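Local coordinates for protein putative alcohol dehydrogenase (Sinorhizobium meliloti, PDB 4J6F) that probably acts as a zinc-binding, nicotinamide-dependent alcohol dehydrogenase of the medium-chain dehydrogenase/reductase family, at residues G43-L48 / A364-M369; L185-C190 / K376-P381. All blocks are in the same frame, centred on the assembly; numbering follows the deposited sequence.

Both contacts lie in the same part of the fold. Contact 2 is the core contact, with all its touching residues buried. Contact 1 is more peripheral: Leu-48 and Gln-365 are buried, but Thr-366 is exposed. The contacts use consecutive elements of the chain, since helix 361-370 in contact 1 leads to strand 376-380 in contact 2. They also meet directly, where Leu-377 CD1 packs against the backbone of the helix, 3.7 Å from Phe-368 N. Their chemistry differs. Contact 1 sets leucine methyls beside the polar atoms of a glutamine and a threonine. Contact 2 joins methyl packing to a lysine whose amine is held mainly by an aspartate, Asp-113.

Contact 1 (G43-L48 / A364-M369); sequences GGLEKL and AQTDFM
Leu-45 and Leu-48 meet Gln-365 and Thr-366 where the 3-10 segment 45-47 lies beside helix 361-370. This is partly buried packing in the catalytic, GroES-like domain expected for the medium-chain dehydrogenase family. No hydrogen bond crosses between the two segments. Leu-45 straddles two helix residues with its two methyls. CD2 lies 3.9 Å from Gln-365 OE1 and 4.2 Å from Gln-365 CB, as the two side chains run past each other in opposite directions. Leu-48 reaches the same amide oxygen with CD1, and its side chain crosses that of Gln-365 at about a right angle. Gln-365 has CG anti to the backbone N (chi1 -166°), and with a bend at chi2 this brings OE1 up to the methyls of both leucines. OE1 also takes a weak hydrogen bond from Arg-81, and the side chain touches Val-78, on the same helix 75-82. Backbone bonds close the turn of 43-48: Lys-47 N to Gly-44 O, and Leu-48 N to Leu-45 O. The carbonyl of Leu-48 accepts a bond from His-362 NE2. The hydroxyl of Thr-366 is bonded to His-362 O, in the preceding turn of the helix, and Leu-45 CD1 rests 3.7 Å from Thr-366 OG1.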
loop_
_atom_site.group_PDB
_atom_site.type_symbol
_atom_site.label_atom_id
_atom_site.label_comp_id
_atom_site.label_asym_id
_atom_site.label_seq_id
_atom_site.Cartn_x
_atom_site.Cartn_y
_atom_site.Cartn_z
ATOM N N GLY A 43 17.656 0.450 26.596
ATOM C CA GLY A 43 17.144 -0.117 27.837
ATOM C C GLY A 43 16.024 0.698 28.462
ATOM O O GLY A 43 15.262 1.388 27.760
ATOM N N GLY A 44 15.926 0.629 29.787
ATOM C CA GLY A 44 14.824 1.269 30.504
ATOM C C GLY A 44 15.125 2.680 30.964
ATOM O O GLY A 44 16.202 3.204 30.708
ATOM N N LEU A 45 14.270 3.228 31.799
ATOM C CA LEU A 45 14.392 4.613 32.179
ATOM C C LEU A 45 15.765 4.870 32.773
ATOM O O LEU A 45 16.284 5.966 32.667
ATOM C CB LEU A 45 13.322 4.974 33.199
ATOM C CG LEU A 45 11.870 5.019 32.744
ATOM C CD1 LEU A 45 10.986 5.332 33.929
ATOM C CD2 LEU A 45 11.669 6.059 31.665
ATOM N N GLU A 46 16.347 3.882 33.433
ATOM C CA GLU A 46 17.639 4.098 34.098
ATOM C C GLU A 46 18.757 4.485 33.116
ATOM O O GLU A 46 19.786 5.027 33.533
ATOM C CB GLU A 46 18.028 2.915 34.999
ATOM C CG GLU A 46 18.625 1.698 34.289
ATOM C CD GLU A 46 17.597 0.777 33.624
ATOM O OE1 GLU A 46 18.044 -0.117 32.866
ATOM O OE2 GLU A 46 16.362 0.923 33.845
ATOM N N LYS A 47 18.528 4.235 31.823
ATOM C CA LYS A 47 19.413 4.712 30.753
ATOM C C LYS A 47 19.294 6.228 30.478
ATOM O O LYS A 47 20.116 6.800 29.750
ATOM C CB LYS A 47 19.198 3.920 29.456
ATOM C CG LYS A 47 19.453 2.416 29.542
ATOM C CD LYS A 47 20.908 2.070 29.860
ATOM C CE LYS A 47 21.068 0.582 30.153
ATOM N NZ LYS A 47 22.476 0.099 30.074
ATOM N N LEU A 48 18.291 6.884 31.064
ATOM C CA LEU A 48 18.182 8.345 30.959
ATOM C C LEU A 48 18.760 9.025 32.188
ATOM O O LEU A 48 18.139 9.004 33.244
ATOM C CB LEU A 48 16.731 8.798 30.765
ATOM C CG LEU A 48 15.941 8.294 29.553
ATOM C CD1 LEU A 48 14.453 8.463 29.825
ATOM C CD2 LEU A 48 16.355 8.957 28.240
ATOM N N ALA A 364 7.818 12.280 33.864
ATOM C CA ALA A 364 7.251 12.693 32.578
ATOM C C ALA A 364 7.065 11.529 31.613
ATOM O O ALA A 364 6.004 11.381 31.004
ATOM C CB ALA A 364 8.119 13.747 31.934
ATOM N N GLN A 365 8.090 10.695 31.468
ATOM C CA GLN A 365 8.009 9.624 30.491
ATOM C C GLN A 365 7.151 8.444 30.964
ATOM O O GLN A 365 6.580 7.708 30.137
ATOM C CB GLN A 365 9.392 9.163 30.062
ATOM C CG GLN A 365 9.333 8.304 28.823
ATOM C CD GLN A 365 10.539 8.486 27.965
ATOM O OE1 GLN A 365 11.616 8.019 28.304
ATOM N NE2 GLN A 365 10.371 9.175 26.843
ATOM N N THR A 366 7.066 8.270 32.286
ATOM C CA THR A 366 6.169 7.275 32.862
ATOM C C THR A 366 4.746 7.683 32.504
ATOM O O THR A 366 3.979 6.892 31.928
ATOM C CB THR A 366 6.362 7.120 34.381
ATOM O OG1 THR A 366 7.745 6.900 34.668
ATOM C CG2 THR A 366 5.633 5.932 34.883
ATOM N N ASP A 367 4.414 8.937 32.789
ATOM C CA ASP A 367 3.122 9.474 32.404
ATOM C C ASP A 367 2.913 9.399 30.909
ATOM O O ASP A 367 1.821 9.075 30.453
ATOM C CB ASP A 367 2.978 10.898 32.902
ATOM C CG ASP A 367 2.712 10.956 34.383
ATOM O OD1 ASP A 367 2.791 9.893 35.051
ATOM O OD2 ASP A 367 2.425 12.063 34.886
ATOM N N PHE A 368 3.965 9.668 30.142
ATOM C CA PHE A 368 3.868 9.598 28.688
ATOM C C PHE A 368 3.486 8.210 28.194
ATOM O O PHE A 368 2.669 8.077 27.289
ATOM C CB PHE A 368 5.162 10.010 28.028
ATOM C CG PHE A 368 5.098 9.963 26.538
ATOM C CD1 PHE A 368 4.447 10.964 25.831
ATOM C CD2 PHE A 368 5.663 8.906 25.837
ATOM C CE1 PHE A 368 4.371 10.923 24.455
ATOM C CE2 PHE A 368 5.592 8.852 24.458
ATOM C CZ PHE A 368 4.941 9.866 23.767
HETATM N N MSE A 369 4.081 7.180 28.792
HETATM C CA MSE A 369 3.859 5.812 28.361
HETATM C C MSE A 369 2.493 5.352 28.777
HETATM O O MSE A 369 1.897 4.519 28.107
HETATM C CB MSE A 369 4.928 4.904 28.942
HETATM C CG MSE A 369 6.239 4.926 28.151
HETATM SE SE MSE A 369 7.707 4.110 29.206
HETATM C CE MSE A 369 8.088 2.524 28.113
#

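Contact 2 (L185-C190 / K376-P381); sequences LATFCC and KLVVVP
The type I beta turn from Leu-185 to Phe-188 brings Thr-187 and Ala-186 up to strand 376-380, with CA of Thr-187 6.0 Å from CA of Lys-376 and CA of Ala-186 6.9 Å from CA of Val-378. The turn packs on a strand of the mixed sheet, consistent with the catalytic domain of a medium-chain dehydrogenase. Val-378 carries the apolar half of the contact with both its methyls. With CG1 anti to the backbone N (chi1 -178°), CG1 meets Ala-186 CB at 4.2 Å and CG2 is left for Thr-187. CG2 lies 4.1 Å from Thr-187 CG2, the two side chains crossing at a slant. Thr-187 keeps its methyl on the strand side and bonds its hydroxyl to Glu-184 O. That OG1 also sits over the centre of the Phe-188 ring, 3.6 Å above the plane. Lys-376 makes the polar half. Its CG lies 4.2 Å from Thr-187 CB. The NZ bond to Thr-187 O, 3.4 Å, is weak, and the position of that oxygen is doubtful. The main partner of NZ is Asp-113 OD2, in a salt bridge. Asp-113 OD1 accepts a bond from Cys-190 N, so this carboxylate ties the backbone at Cys-190 to the lysine. A methionine in place of Lys-376 would probably leave the carboxylate of Asp-113 without its charged mate and weaken this tie. The strand itself lies between parallel strand 352-357 and antiparallel strand 63-72. On the turn side, Ala-186 touches Val-115 of strand 113-121, and Leu-185 and Phe-188 pack on Ile-343 of helix 333-344.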
loop_
_atom_site.group_PDB
_atom_site.type_symbol
_atom_site.label_atom_id
_atom_site.label_comp_id
_atom_site.label_asym_id
_atom_site.label_seq_id
_atom_site.Cartn_x
_atom_site.Cartn_y
_atom_site.Cartn_z
ATOM N N LEU A 185 3.323 26.074 21.362
ATOM C CA LEU A 185 4.008 25.879 20.101
ATOM C C LEU A 185 4.801 24.573 20.057
ATOM O O LEU A 185 5.035 24.025 18.984
ATOM C CB LEU A 185 4.946 27.057 19.888
ATOM C CG LEU A 185 5.205 27.540 18.473
ATOM C CD1 LEU A 185 3.903 27.699 17.703
ATOM C CD2 LEU A 185 5.947 28.859 18.565
ATOM N N ALA A 186 5.217 24.075 21.217
ATOM C CA ALA A 186 6.038 22.861 21.292
ATOM C C ALA A 186 5.241 21.562 21.129
ATOM O O ALA A 186 5.781 20.462 21.268
ATOM C CB ALA A 186 6.812 22.839 22.596
ATOM N N THR A 187 3.951 21.678 20.844
ATOM C CA THR A 187 3.118 20.495 20.765
ATOM C C THR A 187 3.100 19.947 19.346
ATOM O O THR A 187 2.675 18.826 19.130
ATOM C CB THR A 187 1.673 20.770 21.257
ATOM O OG1 THR A 187 0.985 21.630 20.339
ATOM C CG2 THR A 187 1.674 21.415 22.628
ATOM N N PHE A 188 3.590 20.720 18.381
ATOM C CA PHE A 188 3.248 20.461 16.975
ATOM C C PHE A 188 4.178 19.589 16.128
ATOM O O PHE A 188 3.711 18.651 15.480
ATOM C CB PHE A 188 3.000 21.767 16.236
ATOM C CG PHE A 188 1.780 22.511 16.694
ATOM C CD1 PHE A 188 0.512 22.043 16.402
ATOM C CD2 PHE A 188 1.901 23.713 17.368
ATOM C CE1 PHE A 188 -0.613 22.751 16.793
ATOM C CE2 PHE A 188 0.781 24.427 17.762
ATOM C CZ PHE A 188 -0.481 23.949 17.472
ATOM N N CYS A 189 5.481 19.838 16.118
ATOM C CA CYS A 189 6.316 19.418 14.989
ATOM C C CYS A 189 6.495 17.942 14.562
ATOM O O CYS A 189 6.293 17.638 13.403
ATOM C CB CYS A 189 7.707 20.013 15.179
ATOM S SG CYS A 189 8.892 19.518 13.928
ATOM N N CYS A 190 6.799 17.019 15.462
ATOM C CA CYS A 190 6.879 15.611 15.093
ATOM C C CYS A 190 5.532 15.007 14.724
ATOM O O CYS A 190 5.379 14.499 13.615
ATOM C CB CYS A 190 7.552 14.784 16.193
ATOM S SG CYS A 190 7.729 13.021 15.805
ATOM N N LYS A 376 -0.635 16.333 23.989
ATOM C CA LYS A 376 0.795 16.148 24.155
ATOM C C LYS A 376 1.364 16.642 25.476
ATOM O O LYS A 376 0.888 17.601 26.053
ATOM C CB LYS A 376 1.532 16.799 22.986
ATOM C CG LYS A 376 0.767 16.710 21.679
ATOM C CD LYS A 376 1.654 16.468 20.472
ATOM C CE LYS A 376 2.811 15.538 20.768
ATOM N NZ LYS A 376 4.090 16.288 20.822
ATOM N N LEU A 377 2.402 15.959 25.938
ATOM C CA LEU A 377 3.144 16.350 27.129
ATOM C C LEU A 377 4.369 17.159 26.705
ATOM O O LEU A 377 5.021 16.852 25.687
ATOM C CB LEU A 377 3.518 15.132 27.978
ATOM C CG LEU A 377 2.366 14.218 28.442
ATOM C CD1 LEU A 377 2.881 13.156 29.400
ATOM C CD2 LEU A 377 1.204 14.960 29.094
ATOM N N VAL A 378 4.641 18.219 27.465
ATOM C CA VAL A 378 5.727 19.159 27.163
ATOM C C VAL A 378 6.751 19.210 28.301
ATOM O O VAL A 378 6.376 19.324 29.481
ATOM C CB VAL A 378 5.179 20.576 26.922
ATOM C CG1 VAL A 378 6.304 21.526 26.570
ATOM C CG2 VAL A 378 4.123 20.544 25.829
ATOM N N VAL A 379 8.033 19.126 27.946
ATOM C CA VAL A 379 9.117 19.194 28.932
ATOM C C VAL A 379 9.793 20.566 28.923
ATOM O O VAL A 379 10.234 21.035 27.870
ATOM C CB VAL A 379 10.153 18.094 28.697
ATOM C CG1 VAL A 379 11.332 18.286 29.628
ATOM C CG2 VAL A 379 9.520 16.733 28.916
ATOM N N VAL A 380 9.859 21.196 30.097
ATOM C CA VAL A 380 10.456 22.525 30.262
ATOM C C VAL A 380 11.732 22.473 31.100
ATOM O O VAL A 380 11.744 21.821 32.127
ATOM C CB VAL A 380 9.450 23.483 30.922
ATOM C CG1 VAL A 380 10.131 24.770 31.382
ATOM C CG2 VAL A 380 8.313 23.779 29.958
ATOM N N PRO A 381 12.816 23.150 30.661
ATOM C CA PRO A 381 14.043 23.153 31.465
ATOM C C PRO A 381 13.905 23.813 32.838
ATOM O O PRO A 381 13.283 24.873 32.953
ATOM C CB PRO A 381 15.035 23.912 30.589
ATOM C CG PRO A 381 14.570 23.607 29.202
ATOM C CD PRO A 381 13.070 23.677 29.306
#